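PDB 2QGO: putative Fe-S biosynthesis protein from Lactobacillus acidophilus, which probably takes part in the biosynthesis of iron-sulphur clusters, although its exact role is not established. Local coordinates for residues Tyr15-Arg19 / Glu20-Lys24; Lys57-Pro60 / Asp61-Val64; Thr82-Gly85 / Pro86-Met90. One frame throughout, in Å; residues are numbered along the deposited sequence.

Contact 1 of 3, residues Tyr15-Arg19 / Glu20-Lys24; sequences YLKRR and EILDK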
loop_
_atom_site.group_PDB
_atom_site.type_symbol
_atom_site.label_atom_id
_atom_site.label_comp_id
_atom_site.label_asym_id
_atom_site.label_seq_id
_atom_site.Cartn_x
_atom_site.Cartn_y
_atom_site.Cartn_z
ATOM N N TYR A 15 -11.321 -7.515 -3.177
ATOM C CA TYR A 15 -11.342 -6.123 -3.597
ATOM C C TYR A 15 -10.145 -5.791 -4.500
ATOM O O TYR A 15 -10.312 -5.254 -5.595
ATOM C CB TYR A 15 -11.358 -5.210 -2.364
ATOM C CG TYR A 15 -11.300 -3.737 -2.700
ATOM C CD1 TYR A 15 -12.389 -3.084 -3.268
ATOM C CD2 TYR A 15 -10.132 -3.006 -2.483
ATOM C CE1 TYR A 15 -12.314 -1.723 -3.621
ATOM C CE2 TYR A 15 -10.044 -1.658 -2.831
ATOM C CZ TYR A 15 -11.138 -1.021 -3.401
ATOM O OH TYR A 15 -11.030 0.305 -3.761
ATOM N N LEU A 16 -8.941 -6.110 -4.042
ATOM C CA LEU A 16 -7.748 -5.835 -4.840
ATOM C C LEU A 16 -7.897 -6.455 -6.226
ATOM O O LEU A 16 -7.438 -5.890 -7.221
ATOM C CB LEU A 16 -6.499 -6.371 -4.133
ATOM C CG LEU A 16 -6.228 -5.696 -2.777
ATOM C CD1 LEU A 16 -5.045 -6.349 -2.078
ATOM C CD2 LEU A 16 -5.967 -4.220 -2.989
ATOM N N LYS A 17 -8.549 -7.618 -6.274
ATOM C CA LYS A 17 -8.807 -8.323 -7.525
ATOM C C LYS A 17 -9.802 -7.556 -8.403
ATOM O O LYS A 17 -9.586 -7.414 -9.608
ATOM C CB LYS A 17 -9.364 -9.719 -7.244
ATOM C CG LYS A 17 -8.317 -10.802 -7.062
ATOM C CD LYS A 17 -8.974 -12.123 -6.623
ATOM C CE LYS A 17 -7.941 -13.218 -6.452
ATOM N NZ LYS A 17 -8.471 -14.442 -5.750
ATOM N N ARG A 18 -10.895 -7.078 -7.807
ATOM C CA ARG A 18 -11.899 -6.314 -8.553
ATOM C C ARG A 18 -11.263 -5.066 -9.149
ATOM O O ARG A 18 -11.736 -4.534 -10.147
ATOM C CB ARG A 18 -13.048 -5.865 -7.645
ATOM C CG ARG A 18 -13.844 -6.985 -7.009
ATOM C CD ARG A 18 -15.061 -6.424 -6.263
ATOM N NE ARG A 18 -15.266 -7.096 -4.984
ATOM C CZ ARG A 18 -14.983 -6.557 -3.803
ATOM N NH1 ARG A 18 -14.488 -5.332 -3.727
ATOM N NH2 ARG A 18 -15.182 -7.244 -2.689
ATOM N N ARG A 19 -10.201 -4.594 -8.504
ATOM C CA ARG A 19 -9.483 -3.412 -8.956
ATOM C C ARG A 19 -8.311 -3.779 -9.871
ATOM O O ARG A 19 -7.561 -2.913 -10.326
ATOM C CB ARG A 19 -9.014 -2.607 -7.739
ATOM C CG ARG A 19 -10.166 -1.883 -7.014
ATOM C CD ARG A 19 -10.550 -0.595 -7.748
ATOM N NE ARG A 19 -9.787 0.547 -7.248
ATOM C CZ ARG A 19 -9.732 1.745 -7.822
ATOM N NH1 ARG A 19 -10.389 1.997 -8.948
ATOM N NH2 ARG A 19 -9.015 2.704 -7.257
ATOM N N GLU A 20 -8.165 -5.072 -10.132
ATOM C CA GLU A 20 -7.116 -5.590 -11.010
ATOM C C GLU A 20 -5.695 -5.213 -10.613
ATOM O O GLU A 20 -4.858 -4.993 -11.486
ATOM C CB GLU A 20 -7.343 -5.107 -12.449
ATOM C CG GLU A 20 -8.712 -5.422 -13.046
ATOM C CD GLU A 20 -8.972 -6.906 -13.187
ATOM O OE1 GLU A 20 -8.000 -7.698 -13.165
ATOM O OE2 GLU A 20 -10.154 -7.284 -13.332
ATOM N N ILE A 21 -5.401 -5.144 -9.320
ATOM C CA ILE A 21 -4.058 -4.764 -8.904
ATOM C C ILE A 21 -3.365 -5.744 -7.952
ATOM O O ILE A 21 -2.260 -5.476 -7.498
ATOM C CB ILE A 21 -4.073 -3.382 -8.225
ATOM C CG1 ILE A 21 -4.984 -3.433 -6.997
ATOM C CG2 ILE A 21 -4.523 -2.311 -9.219
ATOM C CD1 ILE A 21 -4.706 -2.342 -5.990
ATOM N N LEU A 22 -4.013 -6.869 -7.653
ATOM C CA LEU A 22 -3.447 -7.851 -6.730
ATOM C C LEU A 22 -2.149 -8.481 -7.240
ATOM O O LEU A 22 -1.304 -8.922 -6.463
ATOM C CB LEU A 22 -4.477 -8.951 -6.448
ATOM C CG LEU A 22 -4.082 -10.033 -5.432
ATOM C CD1 LEU A 22 -3.811 -9.413 -4.067
ATOM C CD2 LEU A 22 -5.194 -11.057 -5.340
ATOM N N ASP A 23 -2.005 -8.507 -8.556
ATOM C CA ASP A 23 -0.849 -9.086 -9.227
ATOM C C ASP A 23 0.234 -8.048 -9.509
ATOM O O ASP A 23 1.269 -8.363 -10.087
ATOM C CB ASP A 23 -1.307 -9.686 -10.557
ATOM C CG ASP A 23 -1.824 -8.619 -11.526
ATOM O OD1 ASP A 23 -2.789 -7.879 -11.175
ATOM O OD2 ASP A 23 -1.252 -8.508 -12.639
ATOM N N LYS A 24 -0.012 -6.808 -9.108
ATOM C CA LYS A 24 0.922 -5.726 -9.358
ATOM C C LYS A 24 1.973 -5.532 -8.273
ATOM O O LYS A 24 1.946 -6.181 -7.226
ATOM C CB LYS A 24 0.150 -4.415 -9.502
ATOM C CG LYS A 24 -0.910 -4.404 -10.590
ATOM C CD LYS A 24 -0.294 -4.369 -11.970
ATOM C CE LYS A 24 -1.350 -4.134 -13.027
ATOM N NZ LYS A 24 -0.738 -4.171 -14.380
#

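Contact 2 of 3, residues Lys57-Pro60 / Asp61-Val64; sequences KVDP and DYPV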
loop_
_atom_site.group_PDB
_atom_site.type_symbol
_atom_site.label_atom_id
_atom_site.label_comp_id
_atom_site.label_asym_id
_atom_site.label_seq_id
_atom_site.Cartn_x
_atom_site.Cartn_y
_atom_site.Cartn_z
ATOM N N LYS A 57 6.469 -2.334 -12.266
ATOM C CA LYS A 57 7.845 -2.737 -12.019
ATOM C C LYS A 57 8.241 -2.151 -10.672
ATOM O O LYS A 57 7.613 -1.207 -10.183
ATOM C CB LYS A 57 8.780 -2.226 -13.120
ATOM C CG LYS A 57 8.604 -2.951 -14.452
ATOM C CD LYS A 57 9.673 -2.554 -15.478
ATOM C CE LYS A 57 10.937 -3.419 -15.374
ATOM N NZ LYS A 57 11.587 -3.375 -14.026
ATOM N N VAL A 58 9.274 -2.714 -10.068
ATOM C CA VAL A 58 9.736 -2.250 -8.769
ATOM C C VAL A 58 10.310 -0.836 -8.822
ATOM O O VAL A 58 10.892 -0.421 -9.830
ATOM C CB VAL A 58 10.814 -3.202 -8.214
ATOM C CG1 VAL A 58 10.211 -4.589 -7.962
ATOM C CG2 VAL A 58 11.970 -3.302 -9.209
ATOM N N ASP A 59 10.121 -0.096 -7.736
ATOM C CA ASP A 59 10.650 1.260 -7.611
ATOM C C ASP A 59 11.831 1.142 -6.641
ATOM O O ASP A 59 11.650 0.794 -5.476
ATOM C CB ASP A 59 9.597 2.197 -7.009
ATOM C CG ASP A 59 10.059 3.654 -6.954
ATOM O OD1 ASP A 59 11.271 3.915 -6.796
ATOM O OD2 ASP A 59 9.193 4.545 -7.056
ATOM N N PRO A 60 13.057 1.418 -7.116
ATOM C CA PRO A 60 14.231 1.323 -6.239
ATOM C C PRO A 60 14.164 2.175 -4.967
ATOM O O PRO A 60 14.881 1.905 -4.005
ATOM C CB PRO A 60 15.395 1.702 -7.164
ATOM C CG PRO A 60 14.736 2.505 -8.264
ATOM C CD PRO A 60 13.450 1.756 -8.493
ATOM N N ASP A 61 13.315 3.199 -4.952
ATOM C CA ASP A 61 13.168 4.029 -3.755
ATOM C C ASP A 61 12.383 3.274 -2.673
ATOM O O ASP A 61 12.312 3.716 -1.523
ATOM C CB ASP A 61 12.430 5.334 -4.074
ATOM C CG ASP A 61 13.329 6.382 -4.718
ATOM O OD1 ASP A 61 14.534 6.101 -4.941
ATOM O OD2 ASP A 61 12.820 7.497 -4.997
ATOM N N TYR A 62 11.793 2.140 -3.045
ATOM C CA TYR A 62 11.003 1.331 -2.108
ATOM C C TYR A 62 11.398 -0.132 -2.281
ATOM O O TYR A 62 10.628 -0.932 -2.816
ATOM C CB TYR A 62 9.514 1.505 -2.411
ATOM C CG TYR A 62 9.028 2.925 -2.242
ATOM C CD1 TYR A 62 8.699 3.425 -0.986
ATOM C CD2 TYR A 62 8.935 3.782 -3.334
ATOM C CE1 TYR A 62 8.294 4.751 -0.818
ATOM C CE2 TYR A 62 8.531 5.110 -3.178
ATOM C CZ TYR A 62 8.214 5.584 -1.916
ATOM O OH TYR A 62 7.832 6.891 -1.750
ATOM N N PRO A 63 12.594 -0.505 -1.794
ATOM C CA PRO A 63 13.167 -1.848 -1.876
ATOM C C PRO A 63 12.830 -2.863 -0.798
ATOM O O PRO A 63 13.049 -4.061 -0.995
ATOM C CB PRO A 63 14.654 -1.553 -1.881
ATOM C CG PRO A 63 14.730 -0.515 -0.797
ATOM C CD PRO A 63 13.529 0.400 -1.095
ATOM N N VAL A 64 12.324 -2.398 0.338
ATOM C CA VAL A 64 12.013 -3.289 1.445
ATOM C C VAL A 64 10.756 -4.125 1.244
ATOM O O VAL A 64 9.655 -3.599 1.089
ATOM C CB VAL A 64 11.879 -2.501 2.749
ATOM C CG1 VAL A 64 11.737 -3.470 3.927
ATOM C CG2 VAL A 64 13.086 -1.595 2.921
HETATM O O HOH W 1 9.063 -1.352 -5.149
#

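Contact 3 of 3, residues Thr82-Gly85 / Pro86-Met90; sequences TMLG and PNMVM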
loop_
_atom_site.group_PDB
_atom_site.type_symbol
_atom_site.label_atom_id
_atom_site.label_comp_id
_atom_site.label_asym_id
_atom_site.label_seq_id
_atom_site.Cartn_x
_atom_site.Cartn_y
_atom_site.Cartn_z
ATOM N N THR A 82 9.025 2.590 9.688
ATOM C CA THR A 82 9.016 2.965 11.095
ATOM C C THR A 82 7.607 3.285 11.592
ATOM O O THR A 82 7.330 3.191 12.794
ATOM C CB THR A 82 9.953 4.164 11.369
ATOM O OG1 THR A 82 9.707 5.206 10.418
ATOM C CG2 THR A 82 11.399 3.731 11.257
ATOM N N MET A 83 6.711 3.649 10.678
ATOM C CA MET A 83 5.338 3.950 11.069
ATOM C C MET A 83 4.381 2.782 10.839
ATOM O O MET A 83 3.182 2.888 11.112
ATOM C CB MET A 83 4.829 5.188 10.330
ATOM C CG MET A 83 4.658 6.401 11.249
ATOM S SD MET A 83 5.125 7.892 10.371
ATOM C CE MET A 83 6.893 7.612 10.242
ATOM N N LEU A 84 4.905 1.672 10.326
ATOM C CA LEU A 84 4.071 0.497 10.102
ATOM C C LEU A 84 4.158 -0.294 11.394
ATOM O O LEU A 84 4.913 0.081 12.295
ATOM C CB LEU A 84 4.588 -0.320 8.912
ATOM C CG LEU A 84 4.575 0.476 7.598
ATOM C CD1 LEU A 84 5.129 -0.362 6.450
ATOM C CD2 LEU A 84 3.145 0.920 7.302
ATOM N N GLY A 85 3.392 -1.373 11.507
ATOM C CA GLY A 85 3.430 -2.141 12.738
ATOM C C GLY A 85 3.669 -3.614 12.518
ATOM O O GLY A 85 3.694 -4.069 11.377
ATOM N N PRO A 86 3.844 -4.390 13.597
ATOM C CA PRO A 86 4.085 -5.836 13.519
ATOM C C PRO A 86 2.822 -6.640 13.230
ATOM O O PRO A 86 1.760 -6.365 13.792
ATOM C CB PRO A 86 4.671 -6.156 14.889
ATOM C CG PRO A 86 3.911 -5.213 15.787
ATOM C CD PRO A 86 3.919 -3.914 14.991
ATOM N N ASN A 87 2.948 -7.632 12.350
ATOM C CA ASN A 87 1.836 -8.503 11.970
ATOM C C ASN A 87 0.646 -7.700 11.457
ATOM O O ASN A 87 -0.441 -7.726 12.037
ATOM C CB ASN A 87 1.414 -9.364 13.167
ATOM C CG ASN A 87 2.545 -10.236 13.684
ATOM O OD1 ASN A 87 2.815 -10.278 14.889
ATOM N ND2 ASN A 87 3.213 -10.933 12.776
ATOM N N MET A 88 0.856 -6.992 10.353
ATOM C CA MET A 88 -0.197 -6.184 9.769
ATOM C C MET A 88 -1.253 -6.991 9.036
ATOM O O MET A 88 -0.992 -8.059 8.489
ATOM C CB MET A 88 0.388 -5.146 8.812
ATOM C CG MET A 88 1.238 -4.094 9.499
ATOM S SD MET A 88 1.951 -2.910 8.337
ATOM C CE MET A 88 3.287 -3.898 7.692
ATOM N N VAL A 89 -2.457 -6.448 9.040
ATOM C CA VAL A 89 -3.583 -7.052 8.374
ATOM C C VAL A 89 -4.277 -5.966 7.562
ATOM O O VAL A 89 -4.530 -4.870 8.066
ATOM C CB VAL A 89 -4.592 -7.633 9.391
ATOM C CG1 VAL A 89 -5.871 -8.054 8.674
ATOM C CG2 VAL A 89 -3.978 -8.824 10.123
ATOM N N MET A 90 -4.549 -6.259 6.295
ATOM C CA MET A 90 -5.266 -5.319 5.443
ATOM C C MET A 90 -6.653 -5.934 5.247
ATOM O O MET A 90 -6.785 -7.083 4.847
ATOM C CB MET A 90 -4.564 -5.139 4.088
ATOM C CG MET A 90 -5.167 -4.022 3.208
ATOM S SD MET A 90 -4.821 -2.326 3.799
ATOM C CE MET A 90 -3.101 -2.095 3.171
#

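Contact 1 of 3, residues Tyr15-Arg19 / Glu20-Lys24
Leu-16 and Lys-17, in the last turn of helix 10-18, give their carbonyls to Ile-21 and Glu-20, the doubly bonded C-terminal cap known as a Schellman motif. Glu-20 takes a positive phi and turns the chain out of the helix. Its N reaches Lys-17 O at 2.8 Å, coming from above the carbonyl plane, 68° out of it. The wider bond, Ile-21 N to Leu-16 O at 3.0 Å, is nearly straight, with an N-H...O angle of 176°. A type I turn, Ile-21 to Lys-24, then leads toward strand 25-30.

The apolar pair expected of a Schellman cap is present: Leu-16 CD2 meets Ile-21 CD1 at 3.8 Å, methyl to methyl. Leu-22 joins from another direction, its side chain roughly perpendicular to that of Leu-16, with the two CD1 atoms of Leu-16 and Leu-22 3.9 Å apart. Because CG of Leu-22 is anti to the backbone N (chi1 -177°), the side chain turns back over the helix end, and its two methyls divide the work. CD1 faces Leu-16, while CD2 lies along the aliphatic part of Lys-17, 3.6 Å from Lys-17 CG. The extended Lys-17 chain passes this methyl so that its CE touches it too, at 3.7 Å from Leu-22 CD2.

Deeper in the fold, Ile-21 packs on Ile-112 and Trp-54, so the cap is closed on the sheet side by strands 104-114 and 50-55. Tyr-15, whose ring stacks with Tyr-92, receives Arg-19 CG over one face, 3.8 Å above the ring plane and displaced toward its rim.

Contact 2 of 3, residues Lys57-Pro60 / Asp61-Val64
Asp-59 ties itself to both Asp-61 and Tyr-62 through backbone N-H groups. Its carbonyl closes a type I turn by accepting Tyr-62 N at 2.8 Å, and its carboxylate forms an Asx turn, OD1 taking Asp-61 N, also at 2.8 Å, on the anti side and 34° out of the carboxylate plane. Pro-60 fills the second position of the turn. A water bridges the open end, accepting from Asp-59 N and donating to Tyr-62 O.

Among the charges, Asp-61 OD2 comes within 4.3 Å of Asp-59 OD1; Lys-36, salt-bridged to Asp-59 OD2 and only weakly paired with Asp-61 OD2, probably offsets this. The Tyr-37 hydroxyl bonds to Asp-59 OD2.

In van der Waals contact, Asp-59 CG, anti to its N (chi1 -176°) and thus beside the Tyr-62 ring edge, lies 3.8 Å from Tyr-62 CD2, the carboxylate almost perpendicular to the ring. Replacing Asp-59 by alanine removes the carboxylate and would probably leave Asp-61 N, Lys-36 and the Tyr-37 hydroxyl without this partner.

The turn lies at the surface, in the loop joining strand 50-55 to strand 64-65, with Tyr-62 packed on Ile-27 and Ile-29 of strand 25-30 and touching Asp-80 of helix 78-81.

Contact 3 of 3, residues Thr82-Gly85 / Pro86-Met90
Leu-84 and Met-88 meet across the bend that carries the chain from helix 78-81 into strand 88-93, a strand of the mixed beta-sheet that lies between strands 6-8 and 96-101. Gly-85 and Pro-86 are both extended. Asn-87 then adopts a positive phi and turns the chain so that Met-88 enters the strand with its side chain facing back toward the residues just left.

Between the side chains the contact is apolar. Met-88 SD rests on Leu-84 CB at 3.7 Å, and its terminal methyl follows, with CE 4.0 Å from Leu-84 CB. The branches of the leucine take part less closely: Leu-84 CD2 stands 4.1 Å from Met-88 SD, and Leu-84 CD1 is 4.2 Å from Met-88 CE. The two side chains slant across one another, and the thioether lies along the base and flank of the leucine. Torsions of the methionine account for this. Its chain runs straight out to sulphur (chi2 178°) and then bends at the last bond (chi3 -78°), which brings the methyl alongside Leu-84.

Both side chains are buried. Leu-84 continues onto Leu-28 and Phe-50, in strands 25-30 and 50-55, while Met-88 touches Ile-6 and Leu-99 in the two strands beside its own. Backbone bonds from Met-88 to Asn-5 and Lys-7 fix the start of the strand against strand 6-8, and Pro-86 is bonded through its backbone to Asp-102. The contact thus joins the loop after helix 78-81 to strand 88-93 and to its neighbours 6-8 and 96-101.

The peptide between Gly-85 and Pro-86 packs under the methionine. Gly-85 O lies 3.7 Å from Met-88 SD and approaches the methylene before it more closely, at 3.1 Å from Met-88 CG.

How the contacts relate
Contact 3 is the buried one, contact 2 belongs to the surface, and contact 1 lies between, with Ile-21 and Leu-16 inside and charged side chains outside. Their chemistry follows: contact 3 joins by apolar side chains and a glycine carbonyl against a methionine, contact 2 by backbone bonds, carboxylate and water, and contact 1 combines carbonyl capping with apolar packing. Strand 25-30 links all three, since contact 1 leads into it, contact 2 rests on Ile-27 and Ile-29, and contact 3 reaches Leu-28 through Leu-84; the alternation is consistent with opposite faces of that strand. Strand 50-55 also receives contacts 1 and 3, which lie on opposite sides of the chain's centre, their own centres about 20 Å apart.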